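Local coordinates for protein succinate-semialdehyde dehydrogenase (Streptococcus pyogenes MGAS1882, PDB 4OGD) that probably oxidises succinic semialdehyde to succinate with NADP+ as the cofactor, as a member of the aldehyde dehydrogenase family, at residues D43-R48 with N145-N150; Q82-L87 with W131-Y136; T345-L350 with G363-I368. All blocks are in the same frame, centred on the assembly; numbering follows the deposited sequence.

Interaction 1. Residues D43-R48 with N145-N150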
loop_
_atom_site.group_PDB
_atom_site.type_symbol
_atom_site.label_atom_id
_atom_site.label_comp_id
_atom_site.label_asym_id
_atom_site.label_seq_id
_atom_site.Cartn_x
_atom_site.Cartn_y
_atom_site.Cartn_z
ATOM N N ASP A 43 -16.555 -9.987 20.324
ATOM C CA ASP A 43 -17.294 -9.273 19.283
ATOM C C ASP A 43 -17.932 -8.001 19.835
ATOM O O ASP A 43 -18.914 -8.055 20.573
ATOM C CB ASP A 43 -18.370 -10.179 18.680
ATOM C CG ASP A 43 -19.086 -9.545 17.498
ATOM O OD1 ASP A 43 -18.819 -8.369 17.171
ATOM O OD2 ASP A 43 -19.935 -10.232 16.895
ATOM N N HIS A 44 -17.376 -6.858 19.450
ATOM C CA HIS A 44 -17.867 -5.565 19.908
ATOM C C HIS A 44 -18.264 -4.690 18.729
ATOM O O HIS A 44 -18.406 -3.471 18.871
ATOM C CB HIS A 44 -16.798 -4.857 20.746
ATOM C CG HIS A 44 -16.524 -5.521 22.059
ATOM N ND1 HIS A 44 -17.238 -5.230 23.203
ATOM C CD2 HIS A 44 -15.626 -6.472 22.407
ATOM C CE1 HIS A 44 -16.785 -5.968 24.201
ATOM N NE2 HIS A 44 -15.809 -6.732 23.745
ATOM N N LEU A 45 -18.453 -5.308 17.566
ATOM C CA LEU A 45 -18.797 -4.560 16.356
ATOM C C LEU A 45 -20.056 -3.704 16.492
ATOM O O LEU A 45 -20.045 -2.525 16.131
ATOM C CB LEU A 45 -18.937 -5.495 15.153
ATOM C CG LEU A 45 -19.388 -4.819 13.850
ATOM C CD1 LEU A 45 -18.403 -3.729 13.414
ATOM C CD2 LEU A 45 -19.560 -5.852 12.755
ATOM N N GLU A 46 -21.142 -4.283 17.002
ATOM C CA GLU A 46 -22.380 -3.510 17.151
ATOM C C GLU A 46 -22.200 -2.299 18.074
ATOM O O GLU A 46 -22.756 -1.230 17.812
ATOM C CB GLU A 46 -23.535 -4.401 17.630
ATOM C CG GLU A 46 -24.014 -5.398 16.575
ATOM C CD GLU A 46 -24.497 -4.719 15.300
ATOM O OE1 GLU A 46 -25.119 -3.642 15.395
ATOM O OE2 GLU A 46 -24.265 -5.268 14.205
ATOM N N GLU A 47 -21.418 -2.455 19.141
ATOM C CA GLU A 47 -21.110 -1.330 20.010
ATOM C C GLU A 47 -20.363 -0.242 19.248
ATOM O O GLU A 47 -20.686 0.940 19.366
ATOM C CB GLU A 47 -20.273 -1.779 21.204
ATOM C CG GLU A 47 -21.023 -2.617 22.213
ATOM C CD GLU A 47 -20.117 -3.115 23.315
ATOM O OE1 GLU A 47 -18.883 -3.150 23.109
ATOM O OE2 GLU A 47 -20.632 -3.463 24.394
ATOM N N ARG A 48 -19.363 -0.633 18.467
ATOM C CA ARG A 48 -18.605 0.367 17.720
ATOM C C ARG A 48 -19.479 1.053 16.673
ATOM O O ARG A 48 -19.352 2.255 16.454
ATOM C CB ARG A 48 -17.331 -0.223 17.094
ATOM C CG ARG A 48 -16.320 -0.683 18.129
ATOM C CD ARG A 48 -14.926 -0.942 17.528
ATOM N NE ARG A 48 -14.969 -1.841 16.382
ATOM C CZ ARG A 48 -14.958 -3.167 16.479
ATOM N NH1 ARG A 48 -14.914 -3.752 17.678
ATOM N NH2 ARG A 48 -15.008 -3.910 15.381
ATOM N N ASN A 145 -11.265 2.664 10.277
ATOM C CA ASN A 145 -10.436 1.879 11.175
ATOM C C ASN A 145 -11.140 1.505 12.478
ATOM O O ASN A 145 -10.969 0.399 12.989
ATOM C CB ASN A 145 -9.088 2.566 11.421
ATOM C CG ASN A 145 -8.149 2.419 10.228
ATOM O OD1 ASN A 145 -7.652 1.327 9.953
ATOM N ND2 ASN A 145 -7.919 3.514 9.507
ATOM N N PHE A 146 -11.944 2.421 13.004
ATOM C CA PHE A 146 -12.703 2.145 14.214
ATOM C C PHE A 146 -13.679 0.997 13.962
ATOM O O PHE A 146 -13.805 0.076 14.782
ATOM C CB PHE A 146 -13.439 3.409 14.643
ATOM C CG PHE A 146 -14.260 3.252 15.894
ATOM C CD1 PHE A 146 -13.666 2.881 17.093
ATOM C CD2 PHE A 146 -15.624 3.512 15.872
ATOM C CE1 PHE A 146 -14.423 2.751 18.249
ATOM C CE2 PHE A 146 -16.388 3.386 17.022
ATOM C CZ PHE A 146 -15.785 3.002 18.210
ATOM N N ILE A 147 -14.356 1.036 12.818
ATOM C CA ILE A 147 -15.287 -0.029 12.460
ATOM C C ILE A 147 -14.619 -1.422 12.374
ATOM O O ILE A 147 -15.120 -2.385 12.956
ATOM C CB ILE A 147 -16.069 0.310 11.171
ATOM C CG1 ILE A 147 -17.051 1.457 11.440
ATOM C CG2 ILE A 147 -16.802 -0.913 10.648
ATOM C CD1 ILE A 147 -18.056 1.156 12.560
ATOM N N VAL A 148 -13.492 -1.533 11.671
ATOM C CA VAL A 148 -12.832 -2.844 11.569
ATOM C C VAL A 148 -12.232 -3.287 12.906
ATOM O O VAL A 148 -12.098 -4.488 13.175
ATOM C CB VAL A 148 -11.771 -2.914 10.445
ATOM C CG1 VAL A 148 -10.478 -2.249 10.872
ATOM C CG2 VAL A 148 -11.491 -4.373 10.078
ATOM N N GLY A 149 -11.897 -2.321 13.759
ATOM C CA GLY A 149 -11.321 -2.635 15.056
ATOM C C GLY A 149 -9.827 -2.370 15.188
ATOM O O GLY A 149 -9.148 -3.046 15.951
ATOM N N ASN A 150 -9.313 -1.403 14.434
ATOM C CA ASN A 150 -7.933 -0.935 14.597
ATOM C C ASN A 150 -7.949 0.322 15.450
ATOM O O ASN A 150 -8.376 1.381 14.964
ATOM C CB ASN A 150 -7.304 -0.546 13.248
ATOM C CG ASN A 150 -7.035 -1.728 12.337
ATOM O OD1 ASN A 150 -6.812 -2.842 12.784
ATOM N ND2 ASN A 150 -7.040 -1.473 11.036
#
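Arg48 lies across the face of the Phe146 ring and carries its guanidinium on to the carbonyl oxygens at the end of the neighbouring helix. Its aliphatic part covers the ring: CB sits over the face in a CH-pi contact, 4.1 Å from the ring centroid, and CG comes within 3.7 Å of Phe146 CZ. A bend at chi3 (-53°) then turns the guanidinium steeply away from this ring, the two planes standing 80° apart, and swings it toward the backbone. NH2 of Arg48 gives a nearly straight bond to Ile147 O, 2.9 Å long, with the oxygen in the guanidinium plane although the donor lies above the carbonyl plane. NE of Arg48 makes a weak, bent bond to Phe146 O (2.8 Å).

The carbonyls belong to the last turn of helix 136-148, which closes in a Schellman motif: Asn150 N reaches back to Asn145 O, and Gly149, with positive phi, is the C-prime residue. The C-terminal end of a helix gathers carbonyl oxygens, so the arginine charge probably offsets the partial negative charge there. Gly149 CA lies 3.7 Å over one face of the guanidinium, near its rim, while Leu45 CA is over the opposite face; Trp39 adds a cation-pi contact. At the start of the other helix His44 is the N-cap, and Asp43 OD1 accepts from Leu45 N in an Asx turn. Leu45 reaches across with CD1, which meets Ile147 CG2 at 4.3 Å, and Leu45 also packs against Asp100 and Leu103 of helix 78-103.

Interaction 2. Residues Q82-L87 with W131-Y136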
loop_
_atom_site.group_PDB
_atom_site.type_symbol
_atom_site.label_atom_id
_atom_site.label_comp_id
_atom_site.label_asym_id
_atom_site.label_seq_id
_atom_site.Cartn_x
_atom_site.Cartn_y
_atom_site.Cartn_z
ATOM N N GLN A 82 -18.345 24.762 9.447
ATOM C CA GLN A 82 -19.635 24.115 9.652
ATOM C C GLN A 82 -19.847 23.030 8.602
ATOM O O GLN A 82 -20.296 21.929 8.916
ATOM C CB GLN A 82 -20.771 25.129 9.565
ATOM C CG GLN A 82 -20.877 26.056 10.753
ATOM C CD GLN A 82 -21.953 27.089 10.541
ATOM O OE1 GLN A 82 -21.996 27.738 9.498
ATOM N NE2 GLN A 82 -22.848 27.229 11.513
ATOM N N GLY A 83 -19.529 23.348 7.349
ATOM C CA GLY A 83 -19.633 22.371 6.284
ATOM C C GLY A 83 -18.716 21.187 6.527
ATOM O O GLY A 83 -19.076 20.045 6.230
ATOM N N GLU A 84 -17.526 21.448 7.065
ATOM C CA GLU A 84 -16.602 20.352 7.357
ATOM C C GLU A 84 -17.193 19.420 8.410
ATOM O O GLU A 84 -17.099 18.195 8.292
ATOM C CB GLU A 84 -15.234 20.864 7.807
ATOM C CG GLU A 84 -14.230 19.737 8.066
ATOM C CD GLU A 84 -12.810 20.228 8.258
ATOM O OE1 GLU A 84 -12.517 21.403 7.937
ATOM O OE2 GLU A 84 -11.977 19.426 8.732
ATOM N N VAL A 85 -17.799 19.996 9.443
ATOM C CA VAL A 85 -18.500 19.176 10.430
ATOM C C VAL A 85 -19.577 18.339 9.761
ATOM O O VAL A 85 -19.679 17.138 10.021
ATOM C CB VAL A 85 -19.146 20.013 11.540
ATOM C CG1 VAL A 85 -19.997 19.112 12.433
ATOM C CG2 VAL A 85 -18.078 20.713 12.351
ATOM N N ASP A 86 -20.375 18.971 8.899
ATOM C CA ASP A 86 -21.459 18.275 8.204
ATOM C C ASP A 86 -20.959 17.036 7.461
ATOM O O ASP A 86 -21.584 15.971 7.515
ATOM C CB ASP A 86 -22.172 19.202 7.212
ATOM C CG ASP A 86 -22.970 20.304 7.889
ATOM O OD1 ASP A 86 -23.205 20.231 9.115
ATOM O OD2 ASP A 86 -23.368 21.258 7.175
ATOM N N LEU A 87 -19.826 17.179 6.774
ATOM C CA LEU A 87 -19.252 16.071 6.019
ATOM C C LEU A 87 -18.729 14.978 6.954
ATOM O O LEU A 87 -18.852 13.789 6.653
ATOM C CB LEU A 87 -18.151 16.574 5.079
ATOM C CG LEU A 87 -17.528 15.508 4.181
ATOM C CD1 LEU A 87 -18.610 14.702 3.469
ATOM C CD2 LEU A 87 -16.584 16.160 3.170
ATOM N N TRP A 131 -3.376 20.524 9.095
ATOM C CA TRP A 131 -4.228 21.612 9.584
ATOM C C TRP A 131 -5.319 22.100 8.634
ATOM O O TRP A 131 -6.238 22.808 9.063
ATOM C CB TRP A 131 -3.364 22.810 10.001
ATOM C CG TRP A 131 -2.400 23.224 8.929
ATOM C CD1 TRP A 131 -1.081 22.895 8.847
ATOM C CD2 TRP A 131 -2.689 24.024 7.773
ATOM N NE1 TRP A 131 -0.525 23.441 7.712
ATOM C CE2 TRP A 131 -1.492 24.142 7.039
ATOM C CE3 TRP A 131 -3.841 24.659 7.290
ATOM C CZ2 TRP A 131 -1.418 24.863 5.846
ATOM C CZ3 TRP A 131 -3.769 25.364 6.106
ATOM C CH2 TRP A 131 -2.565 25.462 5.394
ATOM N N ASN A 132 -5.248 21.768 7.347
ATOM C CA ASN A 132 -6.178 22.430 6.429
ATOM C C ASN A 132 -7.640 21.980 6.534
ATOM O O ASN A 132 -8.554 22.773 6.298
ATOM C CB ASN A 132 -5.658 22.474 4.980
ATOM C CG ASN A 132 -5.550 21.110 4.349
ATOM O OD1 ASN A 132 -5.456 20.092 5.038
ATOM N ND2 ASN A 132 -5.572 21.080 3.015
ATOM N N PHE A 133 -7.845 20.717 6.912
ATOM C CA PHE A 133 -9.174 20.194 7.228
ATOM C C PHE A 133 -9.018 19.354 8.497
ATOM O O PHE A 133 -8.953 18.123 8.441
ATOM C CB PHE A 133 -9.745 19.355 6.072
ATOM C CG PHE A 133 -10.014 20.142 4.819
ATOM C CD1 PHE A 133 -11.267 20.693 4.580
ATOM C CD2 PHE A 133 -9.006 20.330 3.874
ATOM C CE1 PHE A 133 -11.513 21.426 3.414
ATOM C CE2 PHE A 133 -9.244 21.052 2.710
ATOM C CZ PHE A 133 -10.498 21.603 2.483
ATOM N N PRO A 134 -8.942 20.027 9.654
ATOM C CA PRO A 134 -8.526 19.403 10.920
ATOM C C PRO A 134 -9.435 18.262 11.380
ATOM O O PRO A 134 -8.966 17.363 12.073
ATOM C CB PRO A 134 -8.597 20.555 11.929
ATOM C CG PRO A 134 -8.570 21.797 11.118
ATOM C CD PRO A 134 -9.273 21.452 9.828
ATOM N N TYR A 135 -10.710 18.303 11.012
ATOM C CA TYR A 135 -11.635 17.241 11.408
ATOM C C TYR A 135 -11.856 16.203 10.312
ATOM O O TYR A 135 -11.789 14.996 10.573
ATOM C CB TYR A 135 -12.971 17.828 11.906
ATOM C CG TYR A 135 -13.036 17.846 13.415
ATOM C CD1 TYR A 135 -12.069 18.502 14.152
ATOM C CD2 TYR A 135 -14.047 17.173 14.106
ATOM C CE1 TYR A 135 -12.098 18.503 15.531
ATOM C CE2 TYR A 135 -14.085 17.172 15.497
ATOM C CZ TYR A 135 -13.100 17.838 16.200
ATOM O OH TYR A 135 -13.108 17.843 17.584
ATOM N N TYR A 136 -12.138 16.676 9.102
ATOM C CA TYR A 136 -12.389 15.811 7.954
ATOM C C TYR A 136 -11.240 14.851 7.688
ATOM O O TYR A 136 -11.481 13.673 7.427
ATOM C CB TYR A 136 -12.721 16.677 6.732
ATOM C CG TYR A 136 -12.600 16.027 5.370
ATOM C CD1 TYR A 136 -13.580 15.156 4.889
ATOM C CD2 TYR A 136 -11.540 16.339 4.539
ATOM C CE1 TYR A 136 -13.478 14.591 3.613
ATOM C CE2 TYR A 136 -11.428 15.781 3.280
ATOM C CZ TYR A 136 -12.397 14.913 2.821
ATOM O OH TYR A 136 -12.272 14.360 1.561
#
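One carboxylate oxygen, Glu84 OE2, takes two consecutive backbone N-H groups of the loop that leads into helix 136-148. Tyr136 N lies 2.8 Å from Glu84 OE2 and meets the anti lone pair of that oxygen in a bond close to straight at 171°. Tyr135 N donates to the same Glu84 OE2, also at 2.8 Å, but the bond is more bent and comes in 31° out of the carboxylate plane. The glutamate gets there by stretching out: CG is anti to the backbone N (chi1 -178°) and the chain stays extended beyond it, which carries the carboxylate from helix 78-103 to the loop backbone. Its other oxygen, OE1, forms a salt bridge with Lys76, and the same lysine also bonds to Asn132 O. This loop carries the Trp-Asn-Phe-Pro signature of aldehyde dehydrogenases, whose asparagine, Asn132 here, probably contributes to the oxyanion hole as in relatives.

Around this polar centre the packing is close. Pro134 CD lies 3.6 Å from Glu84 OE2, and Phe133 brings its CB and CD1 alongside the carboxylate. The Tyr136 ring stands at a right angle to the carboxylate plane, its CB 3.7 Å from Glu84 CG. Further along the helix, Leu87 sets CD2 3.5 Å from Tyr136 CE1, approaching the ring obliquely. The hydroxyl of Tyr136 is hydrogen-bonded to Ser420 and Arg140.

With two N-H donors on one oxygen and a lysine on the other, buried Glu84 is probably kept ionised, and it ties the loop before helix 136-148 to helix 78-103.

Interaction 3. Residues T345-L350 with G363-I368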
loop_
_atom_site.group_PDB
_atom_site.type_symbol
_atom_site.label_atom_id
_atom_site.label_comp_id
_atom_site.label_asym_id
_atom_site.label_seq_id
_atom_site.Cartn_x
_atom_site.Cartn_y
_atom_site.Cartn_z
ATOM N N THR A 345 -4.672 36.665 -5.932
ATOM C CA THR A 345 -3.653 37.131 -6.853
ATOM C C THR A 345 -3.702 36.210 -8.063
ATOM O O THR A 345 -3.906 35.008 -7.910
ATOM C CB THR A 345 -2.270 37.054 -6.183
ATOM O OG1 THR A 345 -2.262 37.879 -5.009
ATOM C CG2 THR A 345 -1.164 37.507 -7.129
ATOM N N ILE A 346 -3.557 36.768 -9.264
ATOM C CA ILE A 346 -3.567 35.957 -10.474
ATOM C C ILE A 346 -2.262 36.159 -11.220
ATOM O O ILE A 346 -1.844 37.294 -11.443
ATOM C CB ILE A 346 -4.739 36.319 -11.410
ATOM C CG1 ILE A 346 -6.070 36.161 -10.669
ATOM C CG2 ILE A 346 -4.715 35.441 -12.672
ATOM C CD1 ILE A 346 -7.277 36.688 -11.424
ATOM N N ILE A 347 -1.617 35.058 -11.588
ATOM C CA ILE A 347 -0.427 35.117 -12.429
ATOM C C ILE A 347 -0.629 34.338 -13.721
ATOM O O ILE A 347 -1.461 33.439 -13.800
ATOM C CB ILE A 347 0.811 34.573 -11.712
ATOM C CG1 ILE A 347 0.592 33.113 -11.288
ATOM C CG2 ILE A 347 1.161 35.463 -10.526
ATOM C CD1 ILE A 347 1.820 32.447 -10.675
ATOM N N ALA A 348 0.141 34.701 -14.741
ATOM C CA ALA A 348 0.110 33.997 -16.013
ATOM C C ALA A 348 1.514 34.026 -16.601
ATOM O O ALA A 348 2.457 34.463 -15.939
ATOM C CB ALA A 348 -0.899 34.643 -16.957
ATOM N N GLY A 349 1.663 33.551 -17.832
ATOM C CA GLY A 349 2.961 33.547 -18.484
ATOM C C GLY A 349 4.041 32.716 -17.806
ATOM O O GLY A 349 5.221 33.063 -17.871
ATOM N N LEU A 350 3.653 31.623 -17.153
ATOM C CA LEU A 350 4.637 30.705 -16.599
ATOM C C LEU A 350 5.250 29.866 -17.719
ATOM O O LEU A 350 4.532 29.238 -18.496
ATOM C CB LEU A 350 4.000 29.785 -15.549
ATOM C CG LEU A 350 3.536 30.450 -14.246
ATOM C CD1 LEU A 350 2.548 29.551 -13.510
ATOM C CD2 LEU A 350 4.715 30.775 -13.340
ATOM N N GLY A 363 -2.243 28.737 -1.418
ATOM C CA GLY A 363 -2.857 30.012 -1.088
ATOM C C GLY A 363 -3.709 30.490 -2.240
ATOM O O GLY A 363 -3.898 29.770 -3.218
ATOM N N PRO A 364 -4.232 31.722 -2.140
ATOM C CA PRO A 364 -5.240 32.216 -3.082
ATOM C C PRO A 364 -4.626 32.772 -4.353
ATOM O O PRO A 364 -4.829 33.944 -4.668
ATOM C CB PRO A 364 -5.909 33.347 -2.299
ATOM C CG PRO A 364 -4.829 33.848 -1.389
ATOM C CD PRO A 364 -4.020 32.641 -1.008
ATOM N N VAL A 365 -3.892 31.932 -5.077
ATOM C CA VAL A 365 -3.173 32.376 -6.259
ATOM C C VAL A 365 -3.670 31.659 -7.501
ATOM O O VAL A 365 -3.380 30.480 -7.707
ATOM C CB VAL A 365 -1.653 32.157 -6.110
ATOM C CG1 VAL A 365 -0.921 32.674 -7.336
ATOM C CG2 VAL A 365 -1.138 32.841 -4.848
ATOM N N GLY A 366 -4.411 32.374 -8.338
ATOM C CA GLY A 366 -4.854 31.818 -9.600
ATOM C C GLY A 366 -3.692 31.775 -10.577
ATOM O O GLY A 366 -2.832 32.655 -10.559
ATOM N N GLU A 367 -3.638 30.730 -11.397
ATOM C CA GLU A 367 -2.585 30.603 -12.410
ATOM C C GLU A 367 -3.228 30.254 -13.736
ATOM O O GLU A 367 -3.994 29.300 -13.822
ATOM C CB GLU A 367 -1.599 29.504 -12.013
ATOM C CG GLU A 367 -0.983 29.691 -10.637
ATOM C CD GLU A 367 -0.419 28.400 -10.088
ATOM O OE1 GLU A 367 0.098 27.597 -10.890
ATOM O OE2 GLU A 367 -0.529 28.175 -8.859
ATOM N N ILE A 368 -2.933 31.034 -14.774
ATOM C CA ILE A 368 -3.514 30.764 -16.074
ATOM C C ILE A 368 -2.453 30.252 -17.043
ATOM O O ILE A 368 -1.475 30.945 -17.322
ATOM C CB ILE A 368 -4.223 32.008 -16.650
ATOM C CG1 ILE A 368 -5.254 32.530 -15.650
ATOM C CG2 ILE A 368 -4.920 31.648 -17.938
ATOM C CD1 ILE A 368 -5.833 33.902 -16.029
HETATM O O HOH W 1 -0.415 32.323 -19.347
HETATM O O HOH W 2 1.055 30.344 -16.839
#
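Ile347 and Glu367 lie side by side on one face of a parallel strand pair: with CG1 between the backbone N and the carbonyl carbon (chi1 59°), Ile347 rests that atom 3.8 Å from Glu367 CG. On the same face Val365 offers CG1 to Ile347 CG1, and helix 308-323 covers this side through Ala321, Val314 and Ile318. On the other face the branched Ile346 fits beside Gly366, which raises no side chain, and Ile346 CG2 reaches on to Ile368 CD1 at 3.9 Å. Ile368 CB meets the small Ala348 CB at 4.3 Å; Leu283, Phe287 and Tyr276 of helix 276-288 close over this layer.

In the mixed seven-stranded sheet, 345-348 pairs with 365-371 and, on its other side, with the antiparallel edge strand 327-330. Backbone bonds run Thr345 N to Pro364 O, Gly366 N to Thr345 O (2.7 Å), Ile347 N to Gly366 O and Ile368 N to Ile347 O. Past Ala348 the chain veers off, and two waters bridge Ile368 O to Gly349 N and Leu350 N.

Direct bonds thus join the strands, mostly apolar side chains, with Glu367 and Thr345 among them, pack against helices on either face, and water takes over where the strands part.

How the interactions relate
From the N terminus, the chain first passes 43-48 at the start of helix 45-61 and then 82-87 in helix 78-103. The loop after strand 124-128 returns to the latter at 131-136, closing interaction 2, and helix 136-148 ends at 145-150, where interaction 1 closes around it. Interaction 2 is thus nested inside interaction 1, and helix 136-148 connects them, starting in one and ending in the other, with centres about 23 Å apart. Interaction 3 follows in series, a short local loop that pairs two strands of the seven-stranded sheet. Its centre is about 46 Å from that of interaction 1, and the two lie on opposite sides of the chain's centre.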